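Side-chain contacts in tyrosine-protein kinase receptor torso (Bombyx mori, PDB 5AOQ), which senses prothoracicotropic hormone (PTTH) through its extracellular part and signals as a receptor tyrosine kinase, helping to initiate metamorphosis, probably by inducing ecdysone production: residues K63-S68 with I205-H210; G175-N180 with C224-K229; N193-T198 with H237-P242. One frame throughout, in Å; residues are numbered along the deposited sequence.

Contact 1 (K63-S68 with I205-H210); sequences KVRCQS and IWPTAH
Arg65 and Pro207 meet across the boundary between two fibronectin type III (FN3) domains, where an edge strand of the first, 63-68, faces the loop after strand 198-205 of the second. A classic beta bulge sets the scene: Arg65 and Cys66 both lie opposite Arg73 on the neighbouring strand, and both residues start their side chains toward the proline. Followed outward, Arg65 touches at its root. Its CB packs on Pro207 CG at 3.8 Å, and its CG still lies 4.1 Å from that same Pro207 CG, the two side chains crossing at about a right angle. There the chain bends (chi2 -59°), which carries CD and the guanidinium away from the proline. NE forms a salt bridge with Glu75, so the charge is engaged within the first domain, and one guanidinium face has Lys63 CB above it, toward the rim. Between these two segments the touch is apolar and small, 96 Å² with both sides summed, at the surface. Cys66 adds a covalent tie, because its sulfur is disulfide-bonded to Cys188 of the second domain. The proline ring sits beside this bridge, with Pro207 CB 4.3 Å from Cys66 SG.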
loop_
_atom_site.group_PDB
_atom_site.type_symbol
_atom_site.label_atom_id
_atom_site.label_comp_id
_atom_site.label_asym_id
_atom_site.label_seq_id
_atom_site.Cartn_x
_atom_site.Cartn_y
_atom_site.Cartn_z
ATOM N N LYS A 63 -30.147 -4.919 9.308
ATOM C CA LYS A 63 -29.992 -5.140 10.741
ATOM C C LYS A 63 -28.527 -5.076 11.148
ATOM O O LYS A 63 -27.682 -5.770 10.580
ATOM C CB LYS A 63 -30.585 -6.492 11.148
ATOM C CG LYS A 63 -31.909 -6.409 11.903
ATOM C CD LYS A 63 -31.792 -5.645 13.226
ATOM C CE LYS A 63 -30.776 -6.272 14.173
ATOM N NZ LYS A 63 -30.727 -5.566 15.486
ATOM N N VAL A 64 -28.233 -4.237 12.134
ATOM C CA VAL A 64 -26.889 -4.140 12.683
ATOM C C VAL A 64 -26.599 -5.342 13.573
ATOM O O VAL A 64 -27.232 -5.516 14.615
ATOM C CB VAL A 64 -26.700 -2.845 13.501
ATOM C CG1 VAL A 64 -25.284 -2.769 14.066
ATOM C CG2 VAL A 64 -27.002 -1.623 12.647
ATOM N N ARG A 65 -25.647 -6.171 13.156
ATOM C CA ARG A 65 -25.265 -7.349 13.926
ATOM C C ARG A 65 -24.095 -7.046 14.855
ATOM O O ARG A 65 -24.090 -7.471 16.007
ATOM C CB ARG A 65 -24.909 -8.509 12.992
ATOM C CG ARG A 65 -26.062 -8.986 12.118
ATOM C CD ARG A 65 -27.246 -9.447 12.958
ATOM N NE ARG A 65 -28.313 -10.024 12.147
ATOM C CZ ARG A 65 -29.467 -10.469 12.638
ATOM N NH1 ARG A 65 -29.710 -10.409 13.940
ATOM N NH2 ARG A 65 -30.380 -10.978 11.822
ATOM N N CYS A 66 -23.106 -6.312 14.353
ATOM C CA CYS A 66 -21.947 -5.943 15.158
ATOM C C CYS A 66 -21.498 -4.516 14.876
ATOM O O CYS A 66 -21.799 -3.959 13.821
ATOM C CB CYS A 66 -20.782 -6.900 14.892
ATOM S SG CYS A 66 -21.161 -8.654 15.095
ATOM N N GLN A 67 -20.793 -3.923 15.834
ATOM C CA GLN A 67 -20.085 -2.673 15.593
ATOM C C GLN A 67 -18.884 -2.554 16.521
ATOM O O GLN A 67 -18.993 -2.767 17.728
ATOM C CB GLN A 67 -21.003 -1.451 15.762
ATOM C CG GLN A 67 -21.496 -1.173 17.182
ATOM C CD GLN A 67 -22.070 0.225 17.337
ATOM O OE1 GLN A 67 -21.885 1.086 16.476
ATOM N NE2 GLN A 67 -22.764 0.460 18.444
ATOM N N SER A 68 -17.732 -2.254 15.936
ATOM C CA SER A 68 -16.553 -1.892 16.706
ATOM C C SER A 68 -16.430 -0.379 16.639
ATOM O O SER A 68 -17.046 0.259 15.788
ATOM C CB SER A 68 -15.297 -2.576 16.164
ATOM O OG SER A 68 -14.904 -2.026 14.920
ATOM N N ILE A 205 -14.351 -12.977 10.879
ATOM C CA ILE A 205 -15.513 -13.845 11.049
ATOM C C ILE A 205 -16.793 -13.053 11.300
ATOM O O ILE A 205 -16.926 -12.352 12.309
ATOM C CB ILE A 205 -15.296 -14.864 12.200
ATOM C CG1 ILE A 205 -14.348 -15.972 11.731
ATOM C CG2 ILE A 205 -16.623 -15.480 12.656
ATOM C CD1 ILE A 205 -14.049 -17.053 12.765
ATOM N N TRP A 206 -17.723 -13.181 10.357
ATOM C CA TRP A 206 -19.059 -12.610 10.469
ATOM C C TRP A 206 -19.814 -13.334 11.582
ATOM O O TRP A 206 -19.374 -14.387 12.037
ATOM C CB TRP A 206 -19.801 -12.737 9.135
ATOM C CG TRP A 206 -19.058 -12.162 7.974
ATOM C CD1 TRP A 206 -18.328 -12.845 7.048
ATOM C CD2 TRP A 206 -18.971 -10.779 7.616
ATOM N NE1 TRP A 206 -17.791 -11.972 6.133
ATOM C CE2 TRP A 206 -18.170 -10.698 6.460
ATOM C CE3 TRP A 206 -19.491 -9.602 8.162
ATOM C CZ2 TRP A 206 -17.879 -9.486 5.839
ATOM C CZ3 TRP A 206 -19.200 -8.400 7.544
ATOM C CH2 TRP A 206 -18.402 -8.351 6.396
ATOM N N PRO A 207 -20.956 -12.782 12.029
ATOM C CA PRO A 207 -21.563 -13.407 13.209
ATOM C C PRO A 207 -22.145 -14.789 12.918
ATOM O O PRO A 207 -23.039 -14.920 12.082
ATOM C CB PRO A 207 -22.663 -12.418 13.604
ATOM C CG PRO A 207 -23.013 -11.712 12.351
ATOM C CD PRO A 207 -21.796 -11.706 11.474
ATOM N N THR A 208 -21.624 -15.802 13.605
ATOM C CA THR A 208 -22.102 -17.174 13.463
ATOM C C THR A 208 -22.553 -17.724 14.808
ATOM O O THR A 208 -22.287 -17.130 15.853
ATOM C CB THR A 208 -21.012 -18.098 12.885
ATOM O OG1 THR A 208 -19.909 -18.170 13.797
ATOM C CG2 THR A 208 -20.522 -17.581 11.542
ATOM N N ALA A 209 -23.235 -18.865 14.777
ATOM C CA ALA A 209 -23.671 -19.528 15.998
ATOM C C ALA A 209 -22.461 -19.974 16.805
ATOM O O ALA A 209 -22.434 -19.848 18.030
ATOM C CB ALA A 209 -24.564 -20.713 15.671
ATOM N N HIS A 210 -21.460 -20.501 16.104
ATOM C CA HIS A 210 -20.220 -20.942 16.731
ATOM C C HIS A 210 -19.044 -20.656 15.797
ATOM O O HIS A 210 -18.953 -21.243 14.718
ATOM C CB HIS A 210 -20.288 -22.431 17.071
ATOM C CG HIS A 210 -21.520 -22.818 17.829
ATOM N ND1 HIS A 210 -21.686 -22.540 19.168
ATOM C CD2 HIS A 210 -22.650 -23.450 17.433
ATOM C CE1 HIS A 210 -22.863 -22.989 19.567
ATOM N NE2 HIS A 210 -23.468 -23.547 18.533
#

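Contact 2 (G175-N180 with C224-K229); sequences GKFVWN and CEIHVK. With NAG (2-acetamido-2-deoxy-beta-D-glucopyranose), chain E.
Val228 sets a single methyl over the face of the Trp179 indole, while the very next residue after the tryptophan, Asn180, carries a sugar. The contact thus runs from the core of a beta sandwich to its glycosylated rim. Strand 171-179 belongs to one sheet of the second FN3 domain and strand 223-230 to the other, and their inward side chains pack against each other between the sheets, on alternate residues: Phe177 with Ile226, Trp179 with Val228.

The indole leaves its strand with CG between the backbone N and the carbonyl carbon (chi1 59°), which brings the ring out over Val228. The CG1 methyl lies 4.1 Å from the centroid of the five-membered ring, 25° off the ring normal, a CH-pi contact. It is shifted toward the rim, and its closest approach is 3.9 Å from Val228 CG1 to Trp179 CE2. Phe177 and Ile226 meet differently, sliding past each other in opposite directions. Ile226 stretches its longer branch to full length (chi2 175°), and its terminal CD1 comes over a face of the phenyl ring, 4.1 Å from Phe177 CD2.

Both rings have aromatic neighbours: Phe189 meets Trp179 edge-to-face, and Tyr239 does the same with Phe177. The intervening residues of strand 223-230 point to the other side of their sheet, where Glu225 and His227 pack on Lys21 and Ile23 of a bound PTTH chain. At the far end, past the tryptophan, Asn180 OD1 accepts a hydrogen bond from Thr158 N, and the N-glycosidic link joins Asn180 ND2 to C1 of N-acetylglucosamine at 1.4 Å.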
loop_
_atom_site.group_PDB
_atom_site.type_symbol
_atom_site.label_atom_id
_atom_site.label_comp_id
_atom_site.label_asym_id
_atom_site.label_seq_id
_atom_site.Cartn_x
_atom_site.Cartn_y
_atom_site.Cartn_z
ATOM N N GLY A 175 -4.730 -27.195 10.647
ATOM C CA GLY A 175 -5.154 -26.962 12.019
ATOM C C GLY A 175 -6.427 -26.143 12.124
ATOM O O GLY A 175 -6.511 -25.038 11.589
ATOM N N LYS A 176 -7.415 -26.692 12.828
ATOM C CA LYS A 176 -8.698 -26.024 13.027
ATOM C C LYS A 176 -8.831 -25.518 14.460
ATOM O O LYS A 176 -8.487 -26.223 15.411
ATOM C CB LYS A 176 -9.851 -26.971 12.690
ATOM C CG LYS A 176 -11.225 -26.315 12.742
ATOM C CD LYS A 176 -12.331 -27.263 12.295
ATOM C CE LYS A 176 -12.252 -27.570 10.805
ATOM N NZ LYS A 176 -13.392 -28.408 10.346
ATOM N N PHE A 177 -9.338 -24.296 14.601
ATOM C CA PHE A 177 -9.399 -23.605 15.887
ATOM C C PHE A 177 -10.826 -23.189 16.226
ATOM O O PHE A 177 -11.585 -22.768 15.350
ATOM C CB PHE A 177 -8.492 -22.373 15.872
ATOM C CG PHE A 177 -7.039 -22.689 15.659
ATOM C CD1 PHE A 177 -6.582 -23.110 14.420
ATOM C CD2 PHE A 177 -6.126 -22.552 16.690
ATOM C CE1 PHE A 177 -5.249 -23.401 14.220
ATOM C CE2 PHE A 177 -4.790 -22.839 16.494
ATOM C CZ PHE A 177 -4.352 -23.264 15.256
ATOM N N VAL A 178 -11.178 -23.306 17.504
ATOM C CA VAL A 178 -12.510 -22.949 17.987
ATOM C C VAL A 178 -12.400 -22.367 19.397
ATOM O O VAL A 178 -11.462 -22.678 20.129
ATOM C CB VAL A 178 -13.458 -24.174 17.992
ATOM C CG1 VAL A 178 -14.832 -23.808 18.544
ATOM C CG2 VAL A 178 -13.592 -24.758 16.592
ATOM N N TRP A 179 -13.356 -21.522 19.774
ATOM C CA TRP A 179 -13.385 -20.954 21.119
ATOM C C TRP A 179 -14.813 -20.682 21.585
ATOM O O TRP A 179 -15.728 -20.564 20.770
ATOM C CB TRP A 179 -12.556 -19.669 21.164
ATOM C CG TRP A 179 -13.018 -18.609 20.207
ATOM C CD1 TRP A 179 -13.777 -17.513 20.501
ATOM C CD2 TRP A 179 -12.745 -18.543 18.801
ATOM N NE1 TRP A 179 -13.993 -16.769 19.365
ATOM C CE2 TRP A 179 -13.371 -17.381 18.309
ATOM C CE3 TRP A 179 -12.033 -19.353 17.911
ATOM C CZ2 TRP A 179 -13.305 -17.009 16.967
ATOM C CZ3 TRP A 179 -11.972 -18.982 16.580
ATOM C CH2 TRP A 179 -12.604 -17.822 16.122
ATOM N N ASN A 180 -14.996 -20.585 22.900
ATOM C CA ASN A 180 -16.324 -20.390 23.472
ATOM C C ASN A 180 -16.836 -18.966 23.313
ATOM O O ASN A 180 -16.058 -18.017 23.217
ATOM C CB ASN A 180 -16.337 -20.785 24.955
ATOM C CG ASN A 180 -15.430 -19.914 25.818
ATOM O OD1 ASN A 180 -14.440 -19.358 25.340
ATOM N ND2 ASN A 180 -15.772 -19.804 27.108
ATOM N N CYS A 224 3.674 -21.661 17.557
ATOM C CA CYS A 224 2.756 -20.708 16.934
ATOM C C CYS A 224 2.077 -19.778 17.937
ATOM O O CYS A 224 2.150 -19.979 19.151
ATOM C CB CYS A 224 1.671 -21.452 16.154
ATOM S SG CYS A 224 2.257 -22.503 14.811
ATOM N N GLU A 225 1.403 -18.765 17.401
ATOM C CA GLU A 225 0.606 -17.846 18.202
ATOM C C GLU A 225 -0.578 -17.323 17.389
ATOM O O GLU A 225 -0.449 -17.040 16.190
ATOM C CB GLU A 225 1.463 -16.681 18.704
ATOM C CG GLU A 225 0.736 -15.750 19.661
ATOM C CD GLU A 225 1.625 -14.637 20.181
ATOM O OE1 GLU A 225 2.754 -14.486 19.669
ATOM O OE2 GLU A 225 1.194 -13.912 21.104
ATOM N N ILE A 226 -1.726 -17.210 18.051
ATOM C CA ILE A 226 -2.950 -16.735 17.414
ATOM C C ILE A 226 -3.632 -15.674 18.280
ATOM O O ILE A 226 -3.780 -15.844 19.492
ATOM C CB ILE A 226 -3.930 -17.911 17.131
ATOM C CG1 ILE A 226 -5.115 -17.431 16.289
ATOM C CG2 ILE A 226 -4.412 -18.558 18.431
ATOM C CD1 ILE A 226 -6.059 -18.538 15.860
ATOM N N HIS A 227 -4.007 -14.564 17.651
ATOM C CA HIS A 227 -4.750 -13.503 18.317
ATOM C C HIS A 227 -6.204 -13.518 17.862
ATOM O O HIS A 227 -6.488 -13.527 16.658
ATOM C CB HIS A 227 -4.132 -12.136 18.019
ATOM C CG HIS A 227 -2.642 -12.103 18.150
ATOM N ND1 HIS A 227 -2.002 -11.951 19.361
ATOM C CD2 HIS A 227 -1.665 -12.191 17.217
ATOM C CE1 HIS A 227 -0.695 -11.953 19.169
ATOM N NE2 HIS A 227 -0.463 -12.098 17.877
ATOM N N VAL A 228 -7.114 -13.523 18.836
ATOM C CA VAL A 228 -8.549 -13.477 18.568
ATOM C C VAL A 228 -9.157 -12.195 19.132
ATOM O O VAL A 228 -9.268 -12.027 20.347
ATOM C CB VAL A 228 -9.281 -14.698 19.169
ATOM C CG1 VAL A 228 -10.788 -14.597 18.943
ATOM C CG2 VAL A 228 -8.741 -15.988 18.569
ATOM N N LYS A 229 -9.544 -11.299 18.230
ATOM C CA LYS A 229 -10.201 -10.050 18.593
ATOM C C LYS A 229 -11.716 -10.217 18.546
ATOM O O LYS A 229 -12.270 -10.638 17.526
ATOM C CB LYS A 229 -9.763 -8.924 17.655
ATOM C CG LYS A 229 -10.449 -7.584 17.894
ATOM C CD LYS A 229 -10.024 -6.959 19.212
ATOM C CE LYS A 229 -10.762 -5.655 19.466
ATOM N NZ LYS A 229 -10.243 -4.938 20.663
HETATM C C1 NAG E . -15.017 -19.061 28.091
HETATM C C2 NAG E . -15.515 -17.663 28.455
HETATM C C3 NAG E . -14.595 -17.025 29.498
HETATM C C4 NAG E . -14.357 -17.960 30.680
HETATM C C5 NAG E . -13.972 -19.360 30.207
HETATM C C6 NAG E . -13.913 -20.374 31.329
HETATM C C7 NAG E . -16.740 -16.420 26.714
HETATM C C8 NAG E . -16.612 -15.543 25.503
HETATM N N2 NAG E . -15.590 -16.814 27.268
HETATM O O3 NAG E . -15.170 -15.805 29.953
HETATM O O4 NAG E . -13.271 -17.465 31.457
HETATM O O5 NAG E . -14.937 -19.845 29.265
HETATM O O6 NAG E . -14.290 -19.813 32.578
HETATM O O7 NAG E . -17.831 -16.761 27.155
#

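Contact 3 (N193-T198 with H237-P242); sequences NICQNT and HKYKTP
Asn193 and Tyr239 reach toward each other within one sheet of the second FN3 sandwich, across the strand that separates theirs: strands 189-195 and 233-240 flank 223-230 on its two sides. The bridging is done by side chains.

The polar part is a meeting of carboxamide and phenol. Asn193 sends its amide out with CG opposite the backbone N (chi1 -178°), and its CG ends 3.2 Å from Tyr239 OH. The group arrives at the edge of the tyrosine ring, near the ring plane, with the two planes only 21° apart, although the side chains as a whole cross at about a right angle. Both residues are buried, and the amide and the hydroxyl are polar neighbours there. A leucine in place of Asn193, having no amide, would probably set a hydrocarbon branch against the buried Tyr239 hydroxyl and leave that oxygen short of a polar partner on this side.

In the apolar part, Tyr239 packs on Tyr163 of strand 159-167 in the facing sheet. Ile226, on the strand between, packs against both Asn193 and Tyr239.

Hormone contacts form another group. Ile194, whose CB is directed away from 237-242, packs on Ile23 of a bound PTTH chain, and Lys21 of that chain makes weak hydrogen bonds to the carbonyl oxygens of Cys195 and Gln196.

Sulfur supplies the covalent part: Cys195 is joined to Cys224 by a disulfide, which staples strand 189-195 to the middle strand. Its sulfur Cys195 SG lies 4.2 Å from Tyr239 OH.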
loop_
_atom_site.group_PDB
_atom_site.type_symbol
_atom_site.label_atom_id
_atom_site.label_comp_id
_atom_site.label_asym_id
_atom_site.label_seq_id
_atom_site.Cartn_x
_atom_site.Cartn_y
_atom_site.Cartn_z
ATOM N N ASN A 193 -3.221 -15.157 12.869
ATOM C CA ASN A 193 -2.415 -16.315 13.247
ATOM C C ASN A 193 -1.040 -16.309 12.590
ATOM O O ASN A 193 -0.908 -16.001 11.402
ATOM C CB ASN A 193 -3.144 -17.612 12.894
ATOM C CG ASN A 193 -2.367 -18.849 13.307
ATOM O OD1 ASN A 193 -1.846 -18.924 14.420
ATOM N ND2 ASN A 193 -2.284 -19.824 12.410
ATOM N N ILE A 194 -0.023 -16.656 13.375
ATOM C CA ILE A 194 1.350 -16.696 12.886
ATOM C C ILE A 194 2.129 -17.844 13.534
ATOM O O ILE A 194 1.854 -18.227 14.672
ATOM C CB ILE A 194 2.070 -15.349 13.155
ATOM C CG1 ILE A 194 3.485 -15.340 12.565
ATOM C CG2 ILE A 194 2.115 -15.054 14.650
ATOM C CD1 ILE A 194 3.534 -15.485 11.058
ATOM N N CYS A 195 3.093 -18.389 12.795
ATOM C CA CYS A 195 3.967 -19.445 13.302
ATOM C C CYS A 195 5.426 -19.147 12.981
ATOM O O CYS A 195 5.721 -18.360 12.083
ATOM C CB CYS A 195 3.580 -20.801 12.713
ATOM S SG CYS A 195 1.932 -21.381 13.151
ATOM N N GLN A 196 6.333 -19.798 13.704
ATOM C CA GLN A 196 7.767 -19.572 13.543
ATOM C C GLN A 196 8.253 -19.929 12.139
ATOM O O GLN A 196 9.245 -19.372 11.666
ATOM C CB GLN A 196 8.550 -20.384 14.583
ATOM C CG GLN A 196 10.049 -20.122 14.600
ATOM C CD GLN A 196 10.774 -20.979 15.623
ATOM O OE1 GLN A 196 10.149 -21.601 16.483
ATOM N NE2 GLN A 196 12.098 -21.021 15.527
ATOM N N ASN A 197 7.556 -20.853 11.480
ATOM C CA ASN A 197 7.955 -21.311 10.150
ATOM C C ASN A 197 6.779 -21.415 9.178
ATOM O O ASN A 197 6.754 -22.287 8.309
ATOM C CB ASN A 197 8.667 -22.662 10.257
ATOM C CG ASN A 197 9.973 -22.570 11.020
ATOM O OD1 ASN A 197 11.006 -22.200 10.460
ATOM N ND2 ASN A 197 9.935 -22.902 12.306
ATOM N N THR A 198 5.808 -20.522 9.333
ATOM C CA THR A 198 4.700 -20.413 8.388
ATOM C C THR A 198 4.276 -18.956 8.279
ATOM O O THR A 198 4.195 -18.248 9.284
ATOM C CB THR A 198 3.493 -21.276 8.806
ATOM O OG1 THR A 198 3.904 -22.639 8.961
ATOM C CG2 THR A 198 2.387 -21.203 7.758
ATOM N N HIS A 237 -3.090 -15.878 22.112
ATOM C CA HIS A 237 -3.066 -17.286 22.484
ATOM C C HIS A 237 -1.915 -18.027 21.818
ATOM O O HIS A 237 -1.977 -18.353 20.632
ATOM C CB HIS A 237 -4.400 -17.939 22.113
ATOM C CG HIS A 237 -4.423 -19.422 22.297
ATOM N ND1 HIS A 237 -4.592 -20.019 23.528
ATOM C CD2 HIS A 237 -4.298 -20.432 21.404
ATOM C CE1 HIS A 237 -4.571 -21.332 23.384
ATOM N NE2 HIS A 237 -4.395 -21.609 22.105
ATOM N N LYS A 238 -0.856 -18.275 22.583
ATOM C CA LYS A 238 0.276 -19.046 22.089
ATOM C C LYS A 238 -0.077 -20.527 22.059
ATOM O O LYS A 238 -0.859 -21.003 22.883
ATOM C CB LYS A 238 1.516 -18.822 22.956
ATOM C CG LYS A 238 2.105 -17.425 22.863
ATOM C CD LYS A 238 3.370 -17.309 23.699
ATOM C CE LYS A 238 3.989 -15.924 23.588
ATOM N NZ LYS A 238 5.220 -15.794 24.415
ATOM N N TYR A 239 0.500 -21.249 21.106
ATOM C CA TYR A 239 0.276 -22.686 21.002
ATOM C C TYR A 239 1.335 -23.330 20.116
ATOM O O TYR A 239 1.820 -22.712 19.173
ATOM C CB TYR A 239 -1.125 -22.968 20.452
ATOM C CG TYR A 239 -1.301 -22.579 19.002
ATOM C CD1 TYR A 239 -1.667 -21.286 18.651
ATOM C CD2 TYR A 239 -1.105 -23.500 17.983
ATOM C CE1 TYR A 239 -1.829 -20.923 17.330
ATOM C CE2 TYR A 239 -1.267 -23.147 16.659
ATOM C CZ TYR A 239 -1.627 -21.857 16.339
ATOM O OH TYR A 239 -1.790 -21.499 15.021
ATOM N N LYS A 240 1.677 -24.578 20.423
ATOM C CA LYS A 240 2.704 -25.304 19.685
ATOM C C LYS A 240 2.078 -26.460 18.912
ATOM O O LYS A 240 1.248 -27.194 19.445
ATOM C CB LYS A 240 3.781 -25.817 20.644
ATOM C CG LYS A 240 5.004 -26.413 19.964
ATOM C CD LYS A 240 6.016 -26.901 20.990
ATOM C CE LYS A 240 7.274 -27.447 20.331
ATOM N NZ LYS A 240 8.001 -26.404 19.558
ATOM N N THR A 241 2.481 -26.621 17.655
ATOM C CA THR A 241 1.977 -27.716 16.833
ATOM C C THR A 241 2.550 -29.044 17.318
ATOM O O THR A 241 3.723 -29.119 17.684
ATOM C CB THR A 241 2.325 -27.520 15.346
ATOM O OG1 THR A 241 3.744 -27.404 15.191
ATOM C CG2 THR A 241 1.651 -26.270 14.797
ATOM N N PRO A 242 1.722 -30.102 17.325
ATOM C CA PRO A 242 2.132 -31.375 17.929
ATOM C C PRO A 242 3.300 -32.042 17.209
ATOM O O PRO A 242 3.621 -31.687 16.074
ATOM C CB PRO A 242 0.870 -32.236 17.817
ATOM C CG PRO A 242 0.136 -31.676 16.655
ATOM C CD PRO A 242 0.397 -30.200 16.688
#

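How the contacts relate
Contacts 2 and 3 are two parts of one FN3 core, their centres 10 Å apart; besides their disulfide tie, a probable hydrogen bond links Cys224 N and Tyr239 O (2.7 Å). Contact 1 lies at the domain boundary, its centre 18 Å from that of contact 2 and 27 Å from that of contact 3; it reaches the core where Ile205 CD1 packs on Trp179 CH2 at 3.7 Å. Asp190, implicated in PTTH binding, lies near all three: between side chains it is about 8 Å from Cys66, about 7 Å from Val228 and about 11 Å from Asn193. Lys204, likewise implicated, has its side chain about 8 Å from that of Pro207 and about 10 Å from that of Trp179.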